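Side-chain contact in SWI/SNF-related matrix-associated actin-dependent regulator of chromatin subfamily A-like protein 1 (Mus musculus, PDB 4O66), which probably recognises branched or otherwise structured DNA through this HARP domain, as part of an ATP-dependent enzyme of DNA repair and replication: residues A[33-36]-A[37-41]. Sequence-based numbering, arbitrary orientation.
Sequences IAVF and KSLPS
Ser38 folds its hydroxyl back onto the carbonyl of Val35 in the last turn of helix 30-38, where i to i+4 bonding tightens to the i to i+3 bonds of a 3-10-type turn. OG donates to Val35 O at 2.6 Å, in the carbonyl plane and on a lone pair; with chi1 at 81°, OG is turned back toward the preceding turn of helix. The same oxygen takes Ser38 N at 3.0 Å, this time from above the carbonyl plane, so one residue grips it twice. Ser38 N also makes a weak i to i+4 bond to Ala34 O. One step on, Leu39 N donates to Phe36 O at 3.3 Å, again from above the plane, while Lys37 N still makes the ordinary helical bond to Ile33 O at 2.9 Å. Leu39 CG lies 3.5 Å from Val35 O, the oxygen that Ser38 holds. Val35 CG1 meets Leu39 CD1 at 4.3 Å, and both residues pack on helix 58-65, Val35 against Ala64, Leu39 against Ala60 and Leu61. The Phe36 ring meets Trp51 and Phe53 with inclined planes and Tyr28 edge-to-face, joining the helix to the strand 50-52 region. On the exposed flank the extended Lys37 chain lies beside Ile33, its CE 3.9 Å from Ile33 CG2.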
loop_
_atom_site.group_PDB
_atom_site.type_symbol
_atom_site.label_atom_id
_atom_site.label_comp_id
_atom_site.label_asym_id
_atom_site.label_seq_id
_atom_site.Cartn_x
_atom_site.Cartn_y
_atom_site.Cartn_z
ATOM N N ILE A 33 0.280 -0.643 6.850
ATOM C CA ILE A 33 1.717 -0.436 6.802
ATOM C C ILE A 33 2.452 -1.456 7.682
ATOM O O ILE A 33 3.531 -1.916 7.331
ATOM C CB ILE A 33 2.075 1.005 7.213
ATOM C CG1 ILE A 33 1.455 1.962 6.197
ATOM C CG2 ILE A 33 3.578 1.172 7.272
ATOM C CD1 ILE A 33 1.673 3.408 6.466
ATOM N N ALA A 34 1.863 -1.805 8.825
ATOM C CA ALA A 34 2.437 -2.820 9.684
ATOM C C ALA A 34 2.544 -4.155 8.937
ATOM O O ALA A 34 3.579 -4.806 9.002
ATOM C CB ALA A 34 1.603 -2.980 10.938
ATOM N N VAL A 35 1.479 -4.546 8.224
ATOM C CA VAL A 35 1.524 -5.735 7.382
ATOM C C VAL A 35 2.627 -5.579 6.356
ATOM O O VAL A 35 3.447 -6.474 6.194
ATOM C CB VAL A 35 0.152 -6.003 6.666
ATOM C CG1 VAL A 35 0.239 -7.150 5.663
ATOM C CG2 VAL A 35 -0.937 -6.275 7.678
ATOM N N PHE A 36 2.661 -4.439 5.671
ATOM C CA PHE A 36 3.669 -4.206 4.633
ATOM C C PHE A 36 5.077 -4.417 5.143
ATOM O O PHE A 36 5.895 -4.978 4.456
ATOM C CB PHE A 36 3.584 -2.787 4.089
ATOM C CG PHE A 36 2.382 -2.496 3.266
ATOM C CD1 PHE A 36 1.541 -3.493 2.815
ATOM C CD2 PHE A 36 2.108 -1.189 2.914
ATOM C CE1 PHE A 36 0.446 -3.171 2.010
ATOM C CE2 PHE A 36 1.019 -0.865 2.127
ATOM C CZ PHE A 36 0.193 -1.850 1.658
ATOM N N LYS A 37 5.381 -3.924 6.336
ATOM C CA LYS A 37 6.742 -3.985 6.854
ATOM C C LYS A 37 7.105 -5.366 7.381
ATOM O O LYS A 37 8.265 -5.657 7.668
ATOM C CB LYS A 37 6.934 -2.927 7.938
ATOM C CG LYS A 37 6.934 -1.529 7.381
ATOM C CD LYS A 37 7.402 -0.506 8.372
ATOM C CE LYS A 37 7.444 0.867 7.721
ATOM N NZ LYS A 37 8.060 1.887 8.616
ATOM N N SER A 38 6.109 -6.237 7.481
ATOM C CA SER A 38 6.319 -7.625 7.873
ATOM C C SER A 38 6.697 -8.524 6.706
ATOM O O SER A 38 7.172 -9.634 6.881
ATOM C CB SER A 38 5.061 -8.159 8.550
ATOM O OG SER A 38 4.101 -8.558 7.611
ATOM N N LEU A 39 6.511 -8.019 5.497
ATOM C CA LEU A 39 6.736 -8.806 4.312
ATOM C C LEU A 39 8.157 -8.656 3.796
ATOM O O LEU A 39 8.640 -7.543 3.579
ATOM C CB LEU A 39 5.714 -8.400 3.247
ATOM C CG LEU A 39 4.257 -8.698 3.665
ATOM C CD1 LEU A 39 3.245 -8.110 2.689
ATOM C CD2 LEU A 39 4.020 -10.192 3.798
ATOM N N PRO A 40 8.844 -9.780 3.594
ATOM C CA PRO A 40 10.256 -9.721 3.210
ATOM C C PRO A 40 10.567 -9.048 1.859
ATOM O O PRO A 40 11.640 -8.457 1.757
ATOM C CB PRO A 40 10.669 -11.215 3.203
ATOM C CG PRO A 40 9.418 -11.951 3.035
ATOM C CD PRO A 40 8.364 -11.164 3.732
ATOM N N SER A 41 9.677 -9.088 0.862
ATOM C CA SER A 41 9.978 -8.529 -0.468
ATOM C C SER A 41 9.504 -7.097 -0.655
ATOM O O SER A 41 9.605 -6.563 -1.748
ATOM C CB SER A 41 9.330 -9.342 -1.573
ATOM O OG SER A 41 7.949 -9.231 -1.388
#